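Local atomic coordinates of uncharacterized protein (PDB entry 2A1V), a protein that is of unknown function and belongs to the YjbR (DUF419) family, whose fold here sets helices against an antiparallel beta sheet. Residues S60-P65 with K88-V93. Numbering follows the deposited sequence.
Sequences SLKVDP and KHWVTV
Lys62 lies across the indole of Trp90, its non-hydrogen-bonded partner on neighbouring antiparallel strands, and illustrates how a lysine can spend its aliphatic length on an aromatic face. CB stays near the backbone, 3.8 Å from His89 O. With CG beside the backbone N (chi1 -54°), that methylene stands 3.5 Å from the centroid of the Trp90 six-membered ring, a CH-pi contact almost on the ring normal. CD follows over CZ2. After a bend at chi3 (68°), CE lies over Trp90 NE1, with His89 CB beside it at 3.8 Å; NZ ends beyond the NE1 rim. Leucine in place of Trp90 would probably leave the lysine methylenes without their flat support and free the chain to turn.

Farther along this face, Ser60 OG and Thr92 OG1 share a hydrogen bond whose 2.5 Å length is doubtfully short; either may donate. Leu61 and Val91 pair through two backbone bonds, and in the conformer described Leu61 CD1 meets Val91 CG2 on the opposite face. Past the strand, Val63 N reaches His89 O at 2.9 Å. Backbone hydrogen bonds thus set the register of adjacent inner strands 58-62 and 90-94, while the buried indole supports the lysine methylenes and lets the amine extend past its rim.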
ATOM      1  N   SER A  60      -3.403   3.180   4.759  1.00 15.43           N
ATOM      2  CA  SER A  60      -2.195   3.987   4.676  1.00 15.96           C
ATOM      3  C   SER A  60      -1.193   3.345   3.710  1.00 15.23           C
ATOM      4  O   SER A  60      -0.922   2.169   3.796  1.00 14.53           O
ATOM      5  CB  SER A  60      -1.567   4.187   6.064  1.00 15.21           C
ATOM      6  OG  SER A  60      -2.370   5.038   6.898  1.00 16.21           O
ATOM      7  N   LEU A  61      -0.622   4.177   2.860  1.00 15.69           N
ATOM      8  CA  LEU A  61       0.280   3.728   1.830  0.60 16.85           C
ATOM      9  C   LEU A  61       1.266   4.837   1.441  1.00 16.98           C
ATOM     10  O   LEU A  61       1.064   5.997   1.768  1.00 17.18           O
ATOM     11  CB  LEU A  61      -0.515   3.208   0.604  0.60 16.45           C
ATOM     12  CG  LEU A  61      -1.546   4.101  -0.103  0.60 15.80           C
ATOM     13  CD1 LEU A  61      -0.903   5.094  -1.029  0.60 15.31           C
ATOM     14  CD2 LEU A  61      -2.550   3.252  -0.889  0.60 16.55           C
ATOM     15  N   LYS A  62       2.345   4.440   0.762  1.00 17.31           N
ATOM     16  CA  LYS A  62       3.424   5.354   0.377  1.00 18.40           C
ATOM     17  C   LYS A  62       3.211   5.828  -1.023  1.00 18.18           C
ATOM     18  O   LYS A  62       2.792   5.042  -1.904  1.00 17.09           O
ATOM     19  CB  LYS A  62       4.819   4.697   0.445  1.00 18.94           C
ATOM     20  CG  LYS A  62       5.155   4.070   1.779  1.00 21.80           C
ATOM     21  CD  LYS A  62       6.667   4.080   2.118  1.00 20.64           C
ATOM     22  CE  LYS A  62       7.268   5.442   2.373  1.00 21.00           C
ATOM     23  NZ  LYS A  62       8.656   5.297   2.924  1.00 19.75           N
ATOM     24  N   VAL A  63       3.536   7.097  -1.230  1.00 18.68           N
ATOM     25  CA  VAL A  63       3.308   7.790  -2.512  0.50 19.48           C
ATOM     26  C   VAL A  63       4.431   8.766  -2.753  1.00 20.18           C
ATOM     27  O   VAL A  63       4.996   9.277  -1.815  1.00 20.57           O
ATOM     28  CB  VAL A  63       1.990   8.638  -2.542  0.50 19.09           C
ATOM     29  CG1 VAL A  63       0.754   7.782  -2.542  0.50 16.97           C
ATOM     30  CG2 VAL A  63       1.953   9.636  -1.390  0.50 18.39           C
ATOM     31  N   ASP A  64       4.766   9.017  -4.013  1.00 22.12           N
ATOM     32  CA  ASP A  64       5.703  10.087  -4.346  1.00 23.90           C
ATOM     33  C   ASP A  64       5.100  11.423  -3.810  1.00 25.13           C
ATOM     34  O   ASP A  64       3.934  11.622  -3.949  1.00 23.31           O
ATOM     35  CB  ASP A  64       5.864  10.113  -5.859  1.00 25.20           C
ATOM     36  CG  ASP A  64       6.433  11.408  -6.353  1.00 28.66           C
ATOM     37  OD1 ASP A  64       7.645  11.633  -6.198  1.00 35.12           O
ATOM     38  OD2 ASP A  64       5.659  12.195  -6.920  1.00 36.56           O
ATOM     39  N   PRO A  65       5.889  12.278  -3.127  1.00 27.38           N
ATOM     40  CA  PRO A  65       5.344  13.512  -2.543  1.00 29.15           C
ATOM     41  C   PRO A  65       4.481  14.354  -3.485  1.00 31.06           C
ATOM     42  O   PRO A  65       3.427  14.809  -3.091  1.00 31.69           O
ATOM     43  CB  PRO A  65       6.595  14.260  -2.124  1.00 29.73           C
ATOM     44  CG  PRO A  65       7.564  13.145  -1.748  1.00 29.76           C
ATOM     45  CD  PRO A  65       7.319  12.098  -2.786  1.00 27.95           C
ATOM     46  N   LYS A  88       5.459  13.321   4.750  1.00 21.68           N
ATOM     47  CA  LYS A  88       6.161  13.596   3.513  1.00 21.42           C
ATOM     48  C   LYS A  88       5.936  12.436   2.499  1.00 20.70           C
ATOM     49  O   LYS A  88       6.009  12.650   1.297  1.00 19.72           O
ATOM     50  CB  LYS A  88       7.679  13.753   3.771  1.00 22.02           C
ATOM     51  CG  LYS A  88       8.109  15.061   4.438  1.00 22.55           C
ATOM     52  CD  LYS A  88       9.662  15.270   4.563  1.00 23.18           C
ATOM     53  CE  LYS A  88      10.390  14.102   5.317  1.00 25.88           C
ATOM     54  NZ  LYS A  88       9.885  13.915   6.700  1.00 21.69           N
ATOM     55  N   HIS A  89       5.714  11.206   2.994  1.00 19.72           N
ATOM     56  CA  HIS A  89       5.704  10.017   2.117  1.00 19.27           C
ATOM     57  C   HIS A  89       4.470   9.142   2.162  1.00 18.39           C
ATOM     58  O   HIS A  89       4.224   8.368   1.235  1.00 20.11           O
ATOM     59  CB  HIS A  89       6.945   9.186   2.392  1.00 19.15           C
ATOM     60  CG  HIS A  89       8.225   9.942   2.184  1.00 20.17           C
ATOM     61  ND1 HIS A  89       8.727  10.195   0.936  1.00 22.18           N
ATOM     62  CD2 HIS A  89       9.074  10.537   3.055  1.00 21.76           C
ATOM     63  CE1 HIS A  89       9.852  10.878   1.041  1.00 23.03           C
ATOM     64  NE2 HIS A  89      10.088  11.098   2.318  1.00 19.61           N
ATOM     65  N   TRP A  90       3.686   9.288   3.210  1.00 17.80           N
ATOM     66  CA  TRP A  90       2.447   8.460   3.436  1.00 17.10           C
ATOM     67  C   TRP A  90       1.136   9.248   3.393  1.00 15.99           C
ATOM     68  O   TRP A  90       1.022  10.342   3.935  1.00 15.40           O
ATOM     69  CB  TRP A  90       2.492   7.833   4.805  1.00 15.91           C
ATOM     70  CG  TRP A  90       3.524   6.813   5.010  1.00 14.90           C
ATOM     71  CD1 TRP A  90       4.783   7.032   5.348  1.00 15.63           C
ATOM     72  CD2 TRP A  90       3.372   5.392   4.901  1.00 17.55           C
ATOM     73  NE1 TRP A  90       5.453   5.853   5.516  1.00 15.73           N
ATOM     74  CE2 TRP A  90       4.612   4.819   5.244  1.00 16.03           C
ATOM     75  CE3 TRP A  90       2.308   4.544   4.545  1.00 17.41           C
ATOM     76  CZ2 TRP A  90       4.847   3.442   5.200  1.00 15.12           C
ATOM     77  CZ3 TRP A  90       2.538   3.153   4.530  1.00 16.20           C
ATOM     78  CH2 TRP A  90       3.794   2.630   4.840  1.00 15.81           C
ATOM     79  N   VAL A  91       0.140   8.667   2.763  1.00 16.75           N
ATOM     80  CA  VAL A  91      -1.234   9.176   2.840  1.00 17.34           C
ATOM     81  C   VAL A  91      -2.115   8.071   3.418  1.00 17.92           C
ATOM     82  O   VAL A  91      -1.729   6.901   3.396  1.00 18.42           O
ATOM     83  CB  VAL A  91      -1.796   9.592   1.458  1.00 17.22           C
ATOM     84  CG1 VAL A  91      -1.050  10.877   0.899  1.00 19.24           C
ATOM     85  CG2 VAL A  91      -1.787   8.388   0.432  1.00 16.50           C
ATOM     86  N   THR A  92      -3.291   8.449   3.900  1.00 17.58           N
ATOM     87  CA  THR A  92      -4.281   7.505   4.451  1.00 18.22           C
ATOM     88  C   THR A  92      -5.584   7.734   3.651  1.00 18.13           C
ATOM     89  O   THR A  92      -6.062   8.858   3.521  1.00 18.41           O
ATOM     90  CB  THR A  92      -4.436   7.709   6.049  1.00 17.91           C
ATOM     91  OG1 THR A  92      -3.218   7.335   6.691  1.00 17.84           O
ATOM     92  CG2 THR A  92      -5.583   6.889   6.642  1.00 18.33           C
ATOM     93  N   VAL A  93      -6.069   6.669   3.035  1.00 18.71           N
ATOM     94  CA  VAL A  93      -7.255   6.656   2.186  1.00 19.43           C
ATOM     95  C   VAL A  93      -8.389   5.912   2.868  1.00 19.66           C
ATOM     96  O   VAL A  93      -8.215   4.733   3.303  1.00 18.18           O
ATOM     97  CB  VAL A  93      -7.001   5.929   0.849  1.00 19.19           C
ATOM     98  CG1 VAL A  93      -8.154   6.133  -0.070  1.00 21.84           C
ATOM     99  CG2 VAL A  93      -5.761   6.450   0.218  1.00 23.15           C
TER
HETATM  100  O   HOH W   1       7.390   8.716  -1.220  1.00 22.92           O